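Local coordinates for membrane-bound protease PH1510 (PDB 6M4B), which cleaves proteins as a membrane-bound serine protease, preferring sites near hydrophobic or aromatic residues, and degrades casein and a stomatin homolog in vitro, at residues 28-33 against 206-211; 9-14 against 35-40; 95-100 against 157-162; 43-48 against 71-76. The protein carries 1 engineered substitution. All blocks are in the same frame, centred on the assembly; numbering follows the deposited sequence.

In the fold
The four contacts belong to the N-terminal protease domain, of the ClpP/crotonase clan, and all reach one parallel sheet. Contacts 1 and 2, with centres about 8 Å apart, share helix 21-36: contact 1 sets it against the segment following strand 204-207, contact 2 sets the turn ending it against strand 9-16. Contact 4 pairs the next two strands, 41-47 and 70-74; contact 3, about 11 Å from it between centres, leads from strand 94-97 to helix 159-164. Contact 4 approaches the active site: the side chain of Leu46 is about 10 Å from that of Ala83, the engineered nucleophile position. In contact 3, the Leu157 side chain is about 9 Å from that of substrate-binding Ala105.

Contact 1: 28-33 against 206-211; sequences DRYITI and RYLAPS
The Arg29 guanidinium is sandwiched: Ser211 CB sits 3.8 Å above one face, offset toward the rim, and Ile33 CD1 of the same helix covers the centre of the opposite face. At its edge and in its plane lies Ala209 O, reached by two weak hydrogen bonds, from Arg29 NH2 at 3.3 Å and Arg29 NH1 at 3.4 Å. The same carbonyl oxygen meets the edge of the Tyr30 ring. Leu208 CB approaches that ring obliquely, 3.8 Å from Tyr30 CD1, while Leu208 CD2 reaches Ile33 CG2 at 4.0 Å. Tyr30 OH ends against Pro210 CA (3.4 Å), and a water bridges this hydroxyl to Leu208 O. The extended Arg29 chain, with chi1 -178°, carries its charge out to the C-terminal tail. A leucine at Arg29 would probably leave Ala209 O without both of its weak N-H donors. Weak polar bonds, one water and a small apolar patch thus imply a modest hold on the tail, whose Ser211 is poorly ordered.

Contact 2: 9-14 against 35-40; sequences IVYVAQ and EQDNAE
Tyr11 leaves strand 9-16 with CG beside the backbone N (chi1 -74°), which swings the ring from CB toward the turn after helix 21-36. Beyond CG, the first ring atom to meet that turn is Tyr11 CD2, 3.7 Å from Ala39 CB, a methyl group set at the ring edge and near its plane. Tyr11 CE2 lies between this methyl and the Asp37 carboxylate. At Tyr11 CZ the carboxylate comes closer, with Asp37 OD2 3.3 Å away, and at the tip Tyr11 OH donates to Asp37 OD2 in a hydrogen bond modelled at 2.4 Å, a length too short to be taken at face value. The two side chains cross at about a right angle, their planes 53° apart. Ile9 CG2, from the same strand, lies 3.6 Å above one ring face, offset toward the rim. Two residues before Tyr11, Ile9 O accepts from Glu40 N at 2.8 Å, and the Ala39 methyl also touches this oxygen. A phenylalanine at Tyr11 would keep the ring packing but is likely to leave Asp37 OD2 without its hydroxyl donor. Asn38, at positive phi, ends helix 21-36 in a Schellman motif. The contact lies at the turn leading from helix 21-36 to strand 41-47 in the beta-alpha-beta unit begun by strand 9-16, and Arg206 of strand 204-207 adds a weak hydrogen bond to Tyr11 OH.

Contact 3: 95-100 against 157-162; sequences IAMAPG and LTPEEA
Met97 and Pro159 cross at about a right angle in the tightly packed part of this contact, where Met97 CB lies 3.9 Å from Pro159 CB. The Met97 chain, extended to the sulfur (chi2 178°), carries SD to Ala162 CB at 4.0 Å, one turn along the helix, and the bend at chi3 (77°) turns the methyl CE toward Pro159 CG at 4.1 Å. Pro159 CG also presses on the backbone, 3.1 Å from Ala98 O, an oxygen that accepts a hydrogen bond from Thr101 OG1. Ile103 of strand 102-104 touches both Met97 and Ala162. The outer side is looser. There Pro99 CA stands 4.0 Å from Pro159 CG, and the bent Glu160 chain brings OE1 only to within 4.2 Å of Pro99 CA. No polar bond joins the two segments; those of 157-162 tie its own turn together: Thr158 N donates to Glu161 OE2 at 2.9 Å, on the anti side of the carboxylate and 34° out of its plane, and Glu161 N returns a weak bond to Thr158 OG1. These two bonds form a capping box, with Thr158 as N-cap and Pro159 as the first helical residue. Through Pro159 and Ala162 this capping-box N-terminus of helix 159-164 packs on Met97 at the C-terminal end of strand 94-97, in the parallel sheet of a ClpP/crotonase-clan domain.

Contact 4: 43-48 against 71-76; sequences IIELDT and IIYVYP
Glu45 and Tyr75 lie side by side and point the same way, their carboxylate and ring planes 31° apart. The Glu45 chain, extended beyond CG (chi2 171°), carries the carboxylate along the Tyr75 ring. Glu45 CD comes obliquely to 3.4 Å from Tyr75 CD1, its two oxygens staying near CD1 and CE1. Tyr73 runs alongside too, its ring turned 63° from the carboxylate and its CD2 3.8 Å from Glu45 CG. Tyr75 CB lies 3.7 Å above the centre of one Tyr73 ring face. Next along the same sheet face, Ile43 CG2 packs against Tyr73 CB at 3.8 Å and Ile43 runs parallel to Ile71; helix 175-182 packs on Ile43, Glu45 and Tyr73, and Tyr73 OH bonds to Ala172 O. On the other face Leu46 and Ile72 slant across each other, with Leu46 CD2 3.8 Å from Ile72 CG2. Between the two rows the parallel strands are in register, Ile43 beside Ile71 through Leu46 beside Val74. Ile44 N donates to Ile71 O at 2.9 Å, Tyr73 N to Ile44 O and Leu46 N to Tyr73 O; the last rung, Tyr75 N to Leu46 O at 3.3 Å, is weak. There a water donates to Tyr75 O and, weakly, to Glu45 O. The ladder is well bonded up to that rung, while the buried Glu45 carboxylate, set against aromatic carbons, may be more readily protonated than in water.

Contact 1: 28-33 against 206-211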
loop_
_atom_site.group_PDB
_atom_site.type_symbol
_atom_site.label_atom_id
_atom_site.label_comp_id
_atom_site.label_asym_id
_atom_site.label_seq_id
_atom_site.Cartn_x
_atom_site.Cartn_y
_atom_site.Cartn_z
ATOM N N ASP A 28 -4.317 -4.130 -15.006
ATOM C CA ASP A 28 -5.461 -3.182 -14.953
ATOM C C ASP A 28 -6.577 -3.589 -15.947
ATOM O O ASP A 28 -7.779 -3.572 -15.603
ATOM C CB ASP A 28 -5.019 -1.746 -15.224
ATOM C CG ASP A 28 -6.133 -0.733 -15.054
ATOM O OD1 ASP A 28 -7.038 -0.904 -14.218
ATOM O OD2 ASP A 28 -6.105 0.298 -15.773
ATOM N N ARG A 29 -6.171 -3.945 -17.162
ATOM C CA ARG A 29 -7.146 -4.248 -18.219
ATOM C C ARG A 29 -7.903 -5.527 -17.874
ATOM O O ARG A 29 -9.139 -5.509 -17.839
ATOM C CB ARG A 29 -6.456 -4.361 -19.599
ATOM C CG ARG A 29 -7.385 -4.632 -20.785
ATOM C CD ARG A 29 -6.620 -4.657 -22.150
ATOM N NE ARG A 29 -7.355 -5.469 -23.140
ATOM C CZ ARG A 29 -7.246 -6.795 -23.307
ATOM N NH1 ARG A 29 -7.976 -7.396 -24.245
ATOM N NH2 ARG A 29 -6.428 -7.531 -22.556
ATOM N N TYR A 30 -7.160 -6.604 -17.585
ATOM C CA TYR A 30 -7.760 -7.905 -17.267
ATOM C C TYR A 30 -8.706 -7.827 -16.043
ATOM O O TYR A 30 -9.805 -8.373 -16.036
ATOM C CB TYR A 30 -6.677 -8.945 -16.986
ATOM C CG TYR A 30 -5.833 -9.382 -18.166
ATOM C CD1 TYR A 30 -6.409 -9.674 -19.401
ATOM C CD2 TYR A 30 -4.451 -9.562 -18.034
ATOM C CE1 TYR A 30 -5.632 -10.108 -20.478
ATOM C CE2 TYR A 30 -3.665 -9.998 -19.098
ATOM C CZ TYR A 30 -4.263 -10.264 -20.330
ATOM O OH TYR A 30 -3.503 -10.700 -21.405
ATOM N N ILE A 31 -8.280 -7.139 -15.002
ATOM C CA ILE A 31 -9.112 -7.033 -13.800
ATOM C C ILE A 31 -10.333 -6.165 -14.095
ATOM O O ILE A 31 -11.435 -6.460 -13.630
ATOM C CB ILE A 31 -8.296 -6.507 -12.590
ATOM C CG1 ILE A 31 -7.207 -7.503 -12.209
ATOM C CG2 ILE A 31 -9.192 -6.257 -11.383
ATOM C CD1 ILE A 31 -6.133 -6.962 -11.281
ATOM N N THR A 32 -10.150 -5.083 -14.856
ATOM C CA THR A 32 -11.292 -4.184 -15.158
ATOM C C THR A 32 -12.377 -4.943 -15.926
ATOM O O THR A 32 -13.573 -4.901 -15.571
ATOM C CB THR A 32 -10.876 -2.911 -15.946
ATOM O OG1 THR A 32 -9.837 -2.232 -15.231
ATOM C CG2 THR A 32 -12.056 -1.970 -16.068
ATOM N N ILE A 33 -11.949 -5.695 -16.921
ATOM C CA ILE A 33 -12.878 -6.526 -17.688
ATOM C C ILE A 33 -13.681 -7.444 -16.765
ATOM O O ILE A 33 -14.903 -7.424 -16.765
ATOM C CB ILE A 33 -12.143 -7.347 -18.768
ATOM C CG1 ILE A 33 -11.652 -6.416 -19.875
ATOM C CG2 ILE A 33 -13.083 -8.393 -19.367
ATOM C CD1 ILE A 33 -10.652 -7.042 -20.836
ATOM N N ARG A 206 -13.678 -18.563 -18.575
ATOM C CA ARG A 206 -13.415 -17.825 -19.833
ATOM C C ARG A 206 -11.992 -17.269 -19.859
ATOM O O ARG A 206 -11.538 -16.711 -18.880
ATOM C CB ARG A 206 -14.395 -16.677 -19.999
ATOM C CG ARG A 206 -15.842 -17.103 -20.111
ATOM C CD ARG A 206 -16.714 -15.871 -20.242
ATOM N NE ARG A 206 -18.119 -16.206 -20.498
ATOM C CZ ARG A 206 -19.122 -15.334 -20.449
ATOM N NH1 ARG A 206 -20.359 -15.748 -20.685
ATOM N NH2 ARG A 206 -18.901 -14.053 -20.155
ATOM N N TYR A 207 -11.284 -17.452 -20.958
ATOM C CA TYR A 207 -9.886 -17.022 -21.091
ATOM C C TYR A 207 -9.856 -15.624 -21.668
ATOM O O TYR A 207 -10.579 -15.331 -22.572
ATOM C CB TYR A 207 -9.041 -18.053 -21.881
ATOM C CG TYR A 207 -8.785 -19.311 -21.066
ATOM C CD1 TYR A 207 -9.771 -20.260 -20.913
ATOM C CD2 TYR A 207 -7.560 -19.519 -20.380
ATOM C CE1 TYR A 207 -9.573 -21.405 -20.120
ATOM C CE2 TYR A 207 -7.344 -20.675 -19.597
ATOM C CZ TYR A 207 -8.360 -21.607 -19.454
ATOM O OH TYR A 207 -8.247 -22.777 -18.699
ATOM N N LEU A 208 -9.071 -14.740 -21.075
ATOM C CA LEU A 208 -8.872 -13.415 -21.621
ATOM C C LEU A 208 -7.559 -13.444 -22.331
ATOM O O LEU A 208 -6.569 -13.999 -21.811
ATOM C CB LEU A 208 -8.820 -12.344 -20.534
ATOM C CG LEU A 208 -10.129 -12.161 -19.789
ATOM C CD1 LEU A 208 -9.894 -11.238 -18.627
ATOM C CD2 LEU A 208 -11.220 -11.617 -20.707
ATOM N N ALA A 209 -7.548 -12.841 -23.517
ATOM C CA ALA A 209 -6.377 -12.861 -24.385
ATOM C C ALA A 209 -5.722 -11.456 -24.405
ATOM O O ALA A 209 -6.395 -10.437 -24.203
ATOM C CB ALA A 209 -6.769 -13.343 -25.793
ATOM N N PRO A 210 -4.398 -11.404 -24.623
ATOM C CA PRO A 210 -3.720 -10.101 -24.757
ATOM C C PRO A 210 -4.161 -9.379 -26.028
ATOM O O PRO A 210 -4.272 -10.024 -27.063
ATOM C CB PRO A 210 -2.224 -10.469 -24.756
ATOM C CG PRO A 210 -2.150 -11.929 -25.070
ATOM C CD PRO A 210 -3.478 -12.555 -24.743
ATOM N N SER A 211 -4.438 -8.073 -25.942
ATOM C CA SER A 211 -4.966 -7.296 -27.087
ATOM C C SER A 211 -4.123 -7.326 -28.391
ATOM O O SER A 211 -2.967 -6.909 -28.437
ATOM C CB SER A 211 -5.215 -5.854 -26.648
ATOM O OG SER A 211 -5.754 -5.098 -27.709
HETATM O O HOH W 1 -3.854 -13.424 -21.300
#

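Contact 2: 9-14 against 35-40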
loop_
_atom_site.group_PDB
_atom_site.type_symbol
_atom_site.label_atom_id
_atom_site.label_comp_id
_atom_site.label_asym_id
_atom_site.label_seq_id
_atom_site.Cartn_x
_atom_site.Cartn_y
_atom_site.Cartn_z
ATOM N N ILE A 9 -19.044 -16.686 -13.497
ATOM C CA ILE A 9 -17.940 -16.659 -14.430
ATOM C C ILE A 9 -16.596 -16.471 -13.700
ATOM O O ILE A 9 -16.446 -15.554 -12.879
ATOM C CB ILE A 9 -18.145 -15.516 -15.442
ATOM C CG1 ILE A 9 -19.343 -15.860 -16.336
ATOM C CG2 ILE A 9 -16.908 -15.319 -16.296
ATOM C CD1 ILE A 9 -19.937 -14.686 -17.086
ATOM N N VAL A 10 -15.617 -17.291 -14.063
ATOM C CA VAL A 10 -14.246 -17.062 -13.679
ATOM C C VAL A 10 -13.407 -16.770 -14.923
ATOM O O VAL A 10 -13.346 -17.574 -15.849
ATOM C CB VAL A 10 -13.655 -18.248 -12.891
ATOM C CG1 VAL A 10 -12.176 -18.021 -12.579
ATOM C CG2 VAL A 10 -14.413 -18.394 -11.572
ATOM N N TYR A 11 -12.748 -15.619 -14.916
ATOM C CA TYR A 11 -11.797 -15.294 -15.977
ATOM C C TYR A 11 -10.423 -15.819 -15.621
ATOM O O TYR A 11 -10.100 -15.996 -14.443
ATOM C CB TYR A 11 -11.771 -13.810 -16.241
ATOM C CG TYR A 11 -13.018 -13.335 -16.985
ATOM C CD1 TYR A 11 -13.132 -13.513 -18.368
ATOM C CD2 TYR A 11 -14.067 -12.724 -16.315
ATOM C CE1 TYR A 11 -14.239 -13.070 -19.052
ATOM C CE2 TYR A 11 -15.188 -12.272 -16.993
ATOM C CZ TYR A 11 -15.268 -12.446 -18.358
ATOM O OH TYR A 11 -16.375 -12.013 -19.029
ATOM N N VAL A 12 -9.648 -16.121 -16.651
ATOM C CA VAL A 12 -8.275 -16.589 -16.532
ATOM C C VAL A 12 -7.448 -15.730 -17.500
ATOM O O VAL A 12 -7.820 -15.618 -18.660
ATOM C CB VAL A 12 -8.133 -18.078 -16.889
ATOM C CG1 VAL A 12 -6.704 -18.545 -16.805
ATOM C CG2 VAL A 12 -8.973 -18.945 -15.955
ATOM N N ALA A 13 -6.357 -15.126 -17.026
ATOM C CA ALA A 13 -5.411 -14.477 -17.905
ATOM C C ALA A 13 -4.015 -14.929 -17.582
ATOM O O ALA A 13 -3.769 -15.564 -16.558
ATOM C CB ALA A 13 -5.532 -12.984 -17.795
ATOM N N GLN A 14 -3.103 -14.626 -18.476
ATOM C CA GLN A 14 -1.725 -15.050 -18.353
ATOM C C GLN A 14 -0.893 -13.789 -18.317
ATOM O O GLN A 14 -1.121 -12.878 -19.128
ATOM C CB GLN A 14 -1.285 -15.858 -19.538
ATOM C CG GLN A 14 -1.991 -17.179 -19.739
ATOM C CD GLN A 14 -1.294 -18.047 -20.760
ATOM O OE1 GLN A 14 -0.434 -18.858 -20.417
ATOM N NE2 GLN A 14 -1.649 -17.872 -22.024
ATOM N N GLU A 35 -14.198 -7.283 -13.552
ATOM C CA GLU A 35 -15.089 -6.485 -12.650
ATOM C C GLU A 35 -16.344 -5.994 -13.418
ATOM O O GLU A 35 -17.461 -6.122 -12.943
ATOM C CB GLU A 35 -14.376 -5.214 -12.122
ATOM C CG GLU A 35 -13.270 -5.392 -11.092
ATOM C CD GLU A 35 -12.512 -4.093 -10.786
ATOM O OE1 GLU A 35 -12.254 -3.274 -11.704
ATOM O OE2 GLU A 35 -12.122 -3.901 -9.619
ATOM N N GLN A 36 -16.139 -5.449 -14.613
ATOM C CA GLN A 36 -17.272 -4.995 -15.447
ATOM C C GLN A 36 -18.264 -6.100 -15.745
ATOM O O GLN A 36 -19.452 -5.819 -15.753
ATOM C CB GLN A 36 -16.803 -4.384 -16.755
ATOM C CG GLN A 36 -16.423 -2.917 -16.593
ATOM C CD GLN A 36 -15.534 -2.421 -17.726
ATOM O OE1 GLN A 36 -15.297 -3.138 -18.713
ATOM N NE2 GLN A 36 -15.069 -1.180 -17.611
ATOM N N ASP A 37 -17.793 -7.346 -15.931
ATOM C CA ASP A 37 -18.700 -8.503 -16.130
ATOM C C ASP A 37 -19.195 -9.162 -14.832
ATOM O O ASP A 37 -19.849 -10.188 -14.894
ATOM C CB ASP A 37 -18.089 -9.552 -17.075
ATOM C CG ASP A 37 -17.594 -8.946 -18.420
ATOM O OD1 ASP A 37 -17.923 -7.773 -18.730
ATOM O OD2 ASP A 37 -16.885 -9.645 -19.181
ATOM N N ASN A 38 -18.969 -8.547 -13.669
ATOM C CA ASN A 38 -19.350 -9.144 -12.359
ATOM C C ASN A 38 -18.875 -10.588 -12.193
ATOM O O ASN A 38 -19.612 -11.443 -11.639
ATOM C CB ASN A 38 -20.875 -9.104 -12.102
ATOM C CG ASN A 38 -21.438 -7.707 -12.140
ATOM O OD1 ASN A 38 -22.224 -7.360 -13.025
ATOM N ND2 ASN A 38 -21.012 -6.876 -11.199
ATOM N N ALA A 39 -17.653 -10.852 -12.630
ATOM C CA ALA A 39 -17.074 -12.183 -12.435
ATOM C C ALA A 39 -17.000 -12.558 -10.952
ATOM O O ALA A 39 -16.882 -11.692 -10.071
ATOM C CB ALA A 39 -15.705 -12.273 -13.063
ATOM N N GLU A 40 -17.070 -13.858 -10.710
ATOM C CA GLU A 40 -16.887 -14.449 -9.405
ATOM C C GLU A 40 -15.437 -14.273 -8.916
ATOM O O GLU A 40 -15.196 -14.229 -7.729
ATOM C CB GLU A 40 -17.248 -15.939 -9.493
ATOM C CG GLU A 40 -17.007 -16.788 -8.248
ATOM C CD GLU A 40 -17.836 -16.367 -7.079
ATOM O OE1 GLU A 40 -17.512 -16.757 -5.936
ATOM O OE2 GLU A 40 -18.796 -15.604 -7.289
#

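Contact 3: 95-100 against 157-162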
loop_
_atom_site.group_PDB
_atom_site.type_symbol
_atom_site.label_atom_id
_atom_site.label_comp_id
_atom_site.label_asym_id
_atom_site.label_seq_id
_atom_site.Cartn_x
_atom_site.Cartn_y
_atom_site.Cartn_z
ATOM N N ILE A 95 -3.592 -17.523 -3.252
ATOM C CA ILE A 95 -2.445 -17.913 -4.023
ATOM C C ILE A 95 -2.539 -19.395 -4.232
ATOM O O ILE A 95 -2.715 -20.142 -3.272
ATOM C CB ILE A 95 -1.093 -17.598 -3.318
ATOM C CG1 ILE A 95 -0.978 -16.108 -2.944
ATOM C CG2 ILE A 95 0.054 -17.954 -4.235
ATOM C CD1 ILE A 95 0.068 -15.854 -1.863
ATOM N N ALA A 96 -2.337 -19.793 -5.470
ATOM C CA ALA A 96 -2.193 -21.188 -5.843
ATOM C C ALA A 96 -0.874 -21.378 -6.588
ATOM O O ALA A 96 -0.454 -20.501 -7.367
ATOM C CB ALA A 96 -3.350 -21.598 -6.731
ATOM N N MET A 97 -0.250 -22.516 -6.355
ATOM C CA MET A 97 0.967 -22.909 -7.105
ATOM C C MET A 97 0.860 -24.311 -7.774
ATOM O O MET A 97 0.371 -25.242 -7.183
ATOM C CB MET A 97 2.193 -22.857 -6.190
ATOM C CG MET A 97 2.559 -21.440 -5.699
ATOM S SD MET A 97 3.970 -21.491 -4.595
ATOM C CE MET A 97 5.290 -21.703 -5.780
ATOM N N ALA A 98 1.239 -24.388 -9.035
ATOM C CA ALA A 98 1.365 -25.685 -9.731
ATOM C C ALA A 98 2.590 -26.430 -9.209
ATOM O O ALA A 98 3.541 -25.779 -8.773
ATOM C CB ALA A 98 1.522 -25.467 -11.218
ATOM N N PRO A 99 2.559 -27.782 -9.191
ATOM C CA PRO A 99 3.790 -28.488 -8.768
ATOM C C PRO A 99 4.912 -28.152 -9.732
ATOM O O PRO A 99 4.631 -27.807 -10.900
ATOM C CB PRO A 99 3.401 -29.963 -8.823
ATOM C CG PRO A 99 1.899 -29.970 -8.663
ATOM C CD PRO A 99 1.440 -28.721 -9.397
ATOM N N GLY A 100 6.138 -28.105 -9.198
ATOM C CA GLY A 100 7.330 -27.683 -9.945
ATOM C C GLY A 100 7.528 -26.188 -10.117
ATOM O O GLY A 100 8.256 -25.746 -11.017
ATOM N N LEU A 157 10.810 -21.038 -2.095
ATOM C CA LEU A 157 10.047 -22.201 -1.633
ATOM C C LEU A 157 9.448 -22.934 -2.802
ATOM O O LEU A 157 9.132 -22.325 -3.804
ATOM C CB LEU A 157 8.925 -21.816 -0.658
ATOM C CG LEU A 157 9.358 -21.206 0.693
ATOM C CD1 LEU A 157 8.124 -20.892 1.527
ATOM C CD2 LEU A 157 10.356 -22.071 1.489
ATOM N N THR A 158 9.295 -24.248 -2.647
ATOM C CA THR A 158 8.510 -25.085 -3.590
ATOM C C THR A 158 7.030 -24.934 -3.197
ATOM O O THR A 158 6.747 -24.427 -2.110
ATOM C CB THR A 158 8.879 -26.587 -3.458
ATOM O OG1 THR A 158 8.585 -27.004 -2.130
ATOM C CG2 THR A 158 10.409 -26.844 -3.779
ATOM N N PRO A 159 6.093 -25.447 -4.025
ATOM C CA PRO A 159 4.667 -25.359 -3.664
ATOM C C PRO A 159 4.304 -25.963 -2.362
ATOM O O PRO A 159 3.599 -25.354 -1.571
ATOM C CB PRO A 159 3.971 -26.085 -4.825
ATOM C CG PRO A 159 4.883 -25.809 -5.984
ATOM C CD PRO A 159 6.261 -25.965 -5.401
ATOM N N GLU A 160 4.859 -27.127 -2.088
ATOM C CA GLU A 160 4.538 -27.924 -0.903
ATOM C C GLU A 160 5.131 -27.275 0.361
ATOM O O GLU A 160 4.515 -27.281 1.409
ATOM C CB GLU A 160 5.035 -29.389 -1.109
ATOM C CG GLU A 160 4.703 -30.017 -2.526
ATOM C CD GLU A 160 5.601 -29.586 -3.762
ATOM O OE1 GLU A 160 5.150 -29.474 -4.917
ATOM O OE2 GLU A 160 6.803 -29.384 -3.626
ATOM N N GLU A 161 6.326 -26.683 0.264
ATOM C CA GLU A 161 6.912 -25.903 1.386
ATOM C C GLU A 161 6.068 -24.656 1.654
ATOM O O GLU A 161 5.705 -24.356 2.777
ATOM C CB GLU A 161 8.349 -25.490 1.067
ATOM C CG GLU A 161 9.310 -26.667 1.019
ATOM C CD GLU A 161 10.626 -26.350 0.328
ATOM O OE1 GLU A 161 11.555 -27.138 0.556
ATOM O OE2 GLU A 161 10.749 -25.325 -0.400
ATOM N N ALA A 162 5.720 -23.968 0.584
ATOM C CA ALA A 162 4.911 -22.758 0.670
ATOM C C ALA A 162 3.561 -23.068 1.276
ATOM O O ALA A 162 3.043 -22.245 2.035
ATOM C CB ALA A 162 4.776 -22.118 -0.718
#

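Contact 4: 43-48 against 71-76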
loop_
_atom_site.group_PDB
_atom_site.type_symbol
_atom_site.label_atom_id
_atom_site.label_comp_id
_atom_site.label_asym_id
_atom_site.label_seq_id
_atom_site.Cartn_x
_atom_site.Cartn_y
_atom_site.Cartn_z
ATOM N N ILE A 43 -8.480 -15.350 -12.271
ATOM C CA ILE A 43 -7.265 -16.102 -12.025
ATOM C C ILE A 43 -6.202 -15.560 -12.981
ATOM O O ILE A 43 -6.429 -15.422 -14.175
ATOM C CB ILE A 43 -7.422 -17.595 -12.283
ATOM C CG1 ILE A 43 -8.438 -18.195 -11.283
ATOM C CG2 ILE A 43 -6.065 -18.307 -12.141
ATOM C CD1 ILE A 43 -8.955 -19.568 -11.692
ATOM N N ILE A 44 -5.053 -15.215 -12.425
ATOM C CA ILE A 44 -3.953 -14.727 -13.199
ATOM C C ILE A 44 -2.851 -15.723 -13.059
ATOM O O ILE A 44 -2.328 -15.914 -11.975
ATOM C CB ILE A 44 -3.579 -13.316 -12.780
ATOM C CG1 ILE A 44 -4.722 -12.408 -13.230
ATOM C CG2 ILE A 44 -2.242 -12.925 -13.396
ATOM C CD1 ILE A 44 -4.610 -11.002 -12.758
ATOM N N GLU A 45 -2.540 -16.370 -14.186
ATOM C CA GLU A 45 -1.465 -17.348 -14.286
ATOM C C GLU A 45 -0.156 -16.570 -14.449
ATOM O O GLU A 45 0.041 -15.891 -15.453
ATOM C CB GLU A 45 -1.686 -18.283 -15.468
ATOM C CG GLU A 45 -2.813 -19.284 -15.227
ATOM C CD GLU A 45 -3.195 -20.094 -16.472
ATOM O OE1 GLU A 45 -2.694 -19.774 -17.571
ATOM O OE2 GLU A 45 -4.010 -21.037 -16.358
ATOM N N LEU A 46 0.691 -16.619 -13.429
ATOM C CA LEU A 46 1.813 -15.699 -13.331
ATOM C C LEU A 46 3.127 -16.453 -13.412
ATOM O O LEU A 46 3.289 -17.484 -12.798
ATOM C CB LEU A 46 1.761 -14.909 -12.015
ATOM C CG LEU A 46 2.876 -13.880 -11.778
ATOM C CD1 LEU A 46 2.716 -12.686 -12.703
ATOM C CD2 LEU A 46 2.851 -13.453 -10.334
ATOM N N ASP A 47 4.031 -15.948 -14.248
ATOM C CA ASP A 47 5.390 -16.481 -14.379
ATOM C C ASP A 47 6.306 -15.263 -14.593
ATOM O O ASP A 47 6.274 -14.603 -15.644
ATOM C CB ASP A 47 5.479 -17.458 -15.560
ATOM C CG ASP A 47 6.826 -18.181 -15.644
ATOM O OD1 ASP A 47 7.621 -18.113 -14.683
ATOM O OD2 ASP A 47 7.068 -18.891 -16.649
ATOM N N THR A 48 7.078 -14.932 -13.575
ATOM C CA THR A 48 7.911 -13.737 -13.651
ATOM C C THR A 48 9.175 -13.937 -12.847
ATOM O O THR A 48 9.149 -14.593 -11.812
ATOM C CB THR A 48 7.160 -12.488 -13.167
ATOM O OG1 THR A 48 7.987 -11.332 -13.333
ATOM C CG2 THR A 48 6.740 -12.588 -11.686
ATOM N N ILE A 71 -6.967 -14.180 -7.920
ATOM C CA ILE A 71 -6.234 -15.370 -7.525
ATOM C C ILE A 71 -4.949 -15.332 -8.347
ATOM O O ILE A 71 -5.001 -15.255 -9.570
ATOM C CB ILE A 71 -7.048 -16.643 -7.783
ATOM C CG1 ILE A 71 -8.321 -16.595 -6.932
ATOM C CG2 ILE A 71 -6.227 -17.872 -7.429
ATOM C CD1 ILE A 71 -9.295 -17.710 -7.201
ATOM N N ILE A 72 -3.808 -15.404 -7.668
ATOM C CA ILE A 72 -2.535 -15.461 -8.340
ATOM C C ILE A 72 -2.140 -16.932 -8.373
ATOM O O ILE A 72 -2.081 -17.579 -7.336
ATOM C CB ILE A 72 -1.466 -14.580 -7.635
ATOM C CG1 ILE A 72 -1.880 -13.095 -7.672
ATOM C CG2 ILE A 72 -0.130 -14.769 -8.293
ATOM C CD1 ILE A 72 -1.976 -12.464 -9.027
ATOM N N TYR A 73 -1.921 -17.439 -9.588
ATOM C CA TYR A 73 -1.679 -18.838 -9.827
ATOM C C TYR A 73 -0.340 -18.933 -10.512
ATOM O O TYR A 73 -0.197 -18.524 -11.663
ATOM C CB TYR A 73 -2.765 -19.442 -10.694
ATOM C CG TYR A 73 -2.692 -20.951 -11.001
ATOM C CD1 TYR A 73 -1.998 -21.827 -10.188
ATOM C CD2 TYR A 73 -3.351 -21.488 -12.121
ATOM C CE1 TYR A 73 -1.973 -23.182 -10.440
ATOM C CE2 TYR A 73 -3.321 -22.863 -12.401
ATOM C CZ TYR A 73 -2.671 -23.710 -11.547
ATOM O OH TYR A 73 -2.638 -25.083 -11.790
ATOM N N VAL A 74 0.632 -19.452 -9.775
ATOM C CA VAL A 74 1.974 -19.592 -10.291
ATOM C C VAL A 74 1.998 -20.843 -11.188
ATOM O O VAL A 74 1.914 -21.991 -10.718
ATOM C CB VAL A 74 3.031 -19.711 -9.174
ATOM C CG1 VAL A 74 4.433 -19.583 -9.804
ATOM C CG2 VAL A 74 2.818 -18.618 -8.122
ATOM N N TYR A 75 2.107 -20.594 -12.477
ATOM C CA TYR A 75 1.752 -21.571 -13.508
ATOM C C TYR A 75 2.329 -21.079 -14.852
ATOM O O TYR A 75 2.348 -19.847 -15.081
ATOM C CB TYR A 75 0.219 -21.671 -13.571
ATOM C CG TYR A 75 -0.332 -22.608 -14.609
ATOM C CD1 TYR A 75 -0.522 -22.180 -15.935
ATOM C CD2 TYR A 75 -0.697 -23.913 -14.272
ATOM C CE1 TYR A 75 -1.046 -23.043 -16.896
ATOM C CE2 TYR A 75 -1.206 -24.795 -15.229
ATOM C CZ TYR A 75 -1.380 -24.343 -16.526
ATOM O OH TYR A 75 -1.879 -25.182 -17.453
ATOM N N PRO A 76 2.747 -22.012 -15.752
ATOM C CA PRO A 76 2.694 -23.496 -15.728
ATOM C C PRO A 76 3.803 -24.076 -14.926
ATOM O O PRO A 76 4.646 -23.323 -14.464
ATOM C CB PRO A 76 2.889 -23.892 -17.205
ATOM C CG PRO A 76 3.677 -22.769 -17.775
ATOM C CD PRO A 76 3.212 -21.515 -17.066
HETATM O O HOH W 2 1.837 -17.759 -16.805
#